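Local coordinates for protein carboxypeptidase Y inhibitor (Saccharomyces cerevisiae, PDB 1WPX) that inhibits carboxypeptidase Y, a serine protease, specifically and potently as a member of the phosphatidylethanolamine-binding protein family, at residues Thr95-Pro100 against Pro161-Phe166. Numbering follows the deposited sequence.
Sequences TDPDAP and PHRYVF. With SO4 (sulfate ion), chain G.
Asp-98 and Arg-163 meet side-on, with carboxylate and guanidinium only 9° from coplanar. NE of Arg-163 donates to the syn lone pair of Asp-98 OD2 (2.7 Å), while NH2 reaches OD1. The anti lone pair of OD2 takes the backbone N of Arg-163 at 3.0 Å, and so three N-H groups of one residue hold the carboxylate. A bend in the arginine chain at chi3 (-61°) folds the guanidinium back onto the acid; CG of Pro-97 lies over one of its faces, 3.6 Å from NH2. Beyond the pair, NH1 of Arg-163 forms a salt bridge to Asp-24.

Two residues back, Asp-96 turns its carboxylate to His-162. With CG anti to the backbone N (chi1 174°), OD2 offers its syn lone pair to ND1 at 2.9 Å; the bond is bent, and OD2 lies well out of the ring plane. OD1 accepts from the backbone N of Asp-98 instead, closing an Asx turn. Asp-98 O lies over one face of the imidazole without bonding to it, 3.0 Å from ND1 of His-162. Next to this, a sulfate, probably from the crystallisation liquor, takes a hydrogen bond from Tyr-164 OH through O2, which lies at the edge of the tyrosine ring; His-112 NE2 and Ala-154 N bind it too.

Thr-95 and Val-165 form an antiparallel hydrogen-bonded pair joining strands 90-96 and 162-170, before residues 97-100 turn out of the sheet as a loop. Were Asp-98 cut back to an alanine, NE and the backbone N of Arg-163 would probably lose their shared acceptor, leaving Asp-24 to hold the guanidinium's far end. The sulfate's position is consistent with the anion-binding pocket of the phosphatidylethanolamine-binding family, where a phospholipid head group would probably sit.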
ATOM      1  N   THR B  95       2.484 -14.207  22.418  1.00 35.03           N
ATOM      2  CA  THR B  95       1.536 -15.269  22.700  1.00 35.49           C
ATOM      3  C   THR B  95       0.690 -15.662  21.487  1.00 37.17           C
ATOM      4  O   THR B  95       0.511 -14.877  20.554  1.00 36.22           O
ATOM      5  CB  THR B  95       0.593 -14.867  23.854  1.00 33.97           C
ATOM      6  OG1 THR B  95      -0.153 -16.015  24.290  1.00 32.46           O
ATOM      7  CG2 THR B  95      -0.368 -13.773  23.397  1.00 30.97           C
ATOM      8  N   ASP B  96       0.182 -16.893  21.524  1.00 38.37           N
ATOM      9  CA  ASP B  96      -0.667 -17.440  20.474  1.00 38.69           C
ATOM     10  C   ASP B  96      -2.014 -17.793  21.107  1.00 39.52           C
ATOM     11  O   ASP B  96      -2.094 -18.693  21.937  1.00 40.62           O
ATOM     12  CB  ASP B  96      -0.018 -18.698  19.878  1.00 37.67           C
ATOM     13  CG  ASP B  96      -0.917 -19.407  18.868  1.00 37.87           C
ATOM     14  OD1 ASP B  96      -2.043 -18.930  18.612  1.00 35.59           O
ATOM     15  OD2 ASP B  96      -0.496 -20.450  18.327  1.00 37.83           O
ATOM     16  N   PRO B  97      -3.087 -17.079  20.735  1.00 39.86           N
ATOM     17  CA  PRO B  97      -4.404 -17.374  21.311  1.00 40.12           C
ATOM     18  C   PRO B  97      -5.150 -18.419  20.484  1.00 41.62           C
ATOM     19  O   PRO B  97      -6.313 -18.734  20.759  1.00 43.85           O
ATOM     20  CB  PRO B  97      -5.093 -16.022  21.270  1.00 38.06           C
ATOM     21  CG  PRO B  97      -4.625 -15.490  19.944  1.00 38.32           C
ATOM     22  CD  PRO B  97      -3.140 -15.862  19.904  1.00 38.62           C
ATOM     23  N   ASP B  98      -4.476 -18.945  19.465  1.00 40.81           N
ATOM     24  CA  ASP B  98      -5.072 -19.948  18.590  1.00 41.31           C
ATOM     25  C   ASP B  98      -4.327 -21.281  18.680  1.00 42.34           C
ATOM     26  O   ASP B  98      -3.879 -21.835  17.673  1.00 41.20           O
ATOM     27  CB  ASP B  98      -5.080 -19.439  17.144  1.00 38.78           C
ATOM     28  CG  ASP B  98      -5.784 -18.105  17.006  1.00 38.24           C
ATOM     29  OD1 ASP B  98      -6.886 -17.950  17.576  1.00 37.73           O
ATOM     30  OD2 ASP B  98      -5.241 -17.213  16.325  1.00 37.56           O
ATOM     31  N   ALA B  99      -4.198 -21.783  19.904  1.00 43.69           N
ATOM     32  CA  ALA B  99      -3.514 -23.042  20.151  1.00 45.17           C
ATOM     33  C   ALA B  99      -4.487 -24.030  20.788  1.00 47.36           C
ATOM     34  O   ALA B  99      -5.130 -23.720  21.787  1.00 48.51           O
ATOM     35  CB  ALA B  99      -2.327 -22.812  21.060  1.00 43.50           C
ATOM     36  N   PRO B 100      -4.616 -25.232  20.207  1.00 49.58           N
ATOM     37  CA  PRO B 100      -3.912 -25.699  19.008  1.00 50.80           C
ATOM     38  C   PRO B 100      -4.457 -25.122  17.698  1.00 51.34           C
ATOM     39  O   PRO B 100      -3.861 -25.307  16.640  1.00 51.34           O
ATOM     40  CB  PRO B 100      -4.090 -27.208  19.086  1.00 50.67           C
ATOM     41  CG  PRO B 100      -5.476 -27.322  19.645  1.00 50.49           C
ATOM     42  CD  PRO B 100      -5.471 -26.298  20.758  1.00 50.18           C
ATOM     43  N   PRO B 161      -4.147 -21.232  10.167  1.00 45.84           N
ATOM     44  CA  PRO B 161      -3.201 -20.207  10.615  1.00 44.77           C
ATOM     45  C   PRO B 161      -3.424 -19.822  12.076  1.00 42.90           C
ATOM     46  O   PRO B 161      -4.525 -19.974  12.611  1.00 41.85           O
ATOM     47  CB  PRO B 161      -3.481 -19.049   9.660  1.00 46.32           C
ATOM     48  CG  PRO B 161      -4.956 -19.181   9.417  1.00 44.74           C
ATOM     49  CD  PRO B 161      -5.115 -20.672   9.206  1.00 44.87           C
ATOM     50  N   HIS B 162      -2.367 -19.340  12.721  1.00 41.94           N
ATOM     51  CA  HIS B 162      -2.445 -18.908  14.113  1.00 40.07           C
ATOM     52  C   HIS B 162      -1.994 -17.463  14.216  1.00 38.46           C
ATOM     53  O   HIS B 162      -1.168 -16.997  13.425  1.00 36.58           O
ATOM     54  CB  HIS B 162      -1.522 -19.735  15.011  1.00 42.26           C
ATOM     55  CG  HIS B 162      -1.923 -21.167  15.161  1.00 45.18           C
ATOM     56  ND1 HIS B 162      -1.315 -22.012  16.064  1.00 46.49           N
ATOM     57  CD2 HIS B 162      -2.865 -21.906  14.530  1.00 46.27           C
ATOM     58  CE1 HIS B 162      -1.865 -23.210  15.984  1.00 47.07           C
ATOM     59  NE2 HIS B 162      -2.808 -23.172  15.060  1.00 47.75           N
ATOM     60  N   ARG B 163      -2.531 -16.759  15.203  1.00 37.19           N
ATOM     61  CA  ARG B 163      -2.143 -15.379  15.444  1.00 36.17           C
ATOM     62  C   ARG B 163      -0.976 -15.379  16.430  1.00 37.47           C
ATOM     63  O   ARG B 163      -1.059 -15.977  17.506  1.00 37.68           O
ATOM     64  CB  ARG B 163      -3.308 -14.583  16.032  1.00 32.58           C
ATOM     65  CG  ARG B 163      -4.368 -14.198  15.023  1.00 31.96           C
ATOM     66  CD  ARG B 163      -5.610 -13.672  15.712  1.00 29.57           C
ATOM     67  NE  ARG B 163      -6.191 -14.679  16.589  1.00 28.22           N
ATOM     68  CZ  ARG B 163      -7.246 -14.472  17.368  1.00 30.29           C
ATOM     69  NH1 ARG B 163      -7.843 -13.283  17.378  1.00 29.08           N
ATOM     70  NH2 ARG B 163      -7.698 -15.449  18.147  1.00 27.95           N
ATOM     71  N   TYR B 164       0.118 -14.731  16.045  1.00 37.72           N
ATOM     72  CA  TYR B 164       1.289 -14.624  16.904  1.00 37.37           C
ATOM     73  C   TYR B 164       1.377 -13.155  17.290  1.00 37.21           C
ATOM     74  O   TYR B 164       1.818 -12.315  16.499  1.00 38.02           O
ATOM     75  CB  TYR B 164       2.519 -15.101  16.140  1.00 38.90           C
ATOM     76  CG  TYR B 164       2.448 -16.587  15.908  1.00 41.73           C
ATOM     77  CD1 TYR B 164       2.678 -17.479  16.961  1.00 43.33           C
ATOM     78  CD2 TYR B 164       2.040 -17.107  14.677  1.00 41.78           C
ATOM     79  CE1 TYR B 164       2.501 -18.848  16.801  1.00 43.85           C
ATOM     80  CE2 TYR B 164       1.855 -18.481  14.503  1.00 43.66           C
ATOM     81  CZ  TYR B 164       2.085 -19.345  15.574  1.00 44.51           C
ATOM     82  OH  TYR B 164       1.873 -20.695  15.440  1.00 42.85           O
ATOM     83  N   VAL B 165       0.944 -12.861  18.516  1.00 35.47           N
ATOM     84  CA  VAL B 165       0.886 -11.493  19.019  1.00 33.96           C
ATOM     85  C   VAL B 165       1.988 -10.985  19.953  1.00 33.73           C
ATOM     86  O   VAL B 165       2.237 -11.551  21.015  1.00 32.98           O
ATOM     87  CB  VAL B 165      -0.476 -11.259  19.719  1.00 32.59           C
ATOM     88  CG1 VAL B 165      -0.692  -9.780  19.983  1.00 30.99           C
ATOM     89  CG2 VAL B 165      -1.598 -11.819  18.856  1.00 31.83           C
ATOM     90  N   PHE B 166       2.637  -9.896  19.545  1.00 33.58           N
ATOM     91  CA  PHE B 166       3.669  -9.264  20.358  1.00 33.06           C
ATOM     92  C   PHE B 166       3.014  -8.119  21.127  1.00 32.98           C
ATOM     93  O   PHE B 166       2.242  -7.344  20.555  1.00 31.10           O
ATOM     94  CB  PHE B 166       4.794  -8.701  19.489  1.00 32.04           C
ATOM     95  CG  PHE B 166       5.662  -9.749  18.869  1.00 32.96           C
ATOM     96  CD1 PHE B 166       5.504 -10.104  17.531  1.00 31.61           C
ATOM     97  CD2 PHE B 166       6.650 -10.381  19.621  1.00 31.06           C
ATOM     98  CE1 PHE B 166       6.320 -11.071  16.951  1.00 31.06           C
ATOM     99  CE2 PHE B 166       7.469 -11.348  19.050  1.00 31.31           C
ATOM    100  CZ  PHE B 166       7.305 -11.695  17.709  1.00 30.96           C
TER
HETATM  101  S   SO4 G 902       2.095 -22.745  18.872  1.00 73.88           S
HETATM  102  O1  SO4 G 902       2.665 -23.618  19.914  1.00 75.28           O
HETATM  103  O2  SO4 G 902       3.165 -22.340  17.942  1.00 73.76           O
HETATM  104  O3  SO4 G 902       1.047 -23.480  18.139  1.00 75.27           O
HETATM  105  O4  SO4 G 902       1.502 -21.555  19.505  1.00 73.68           O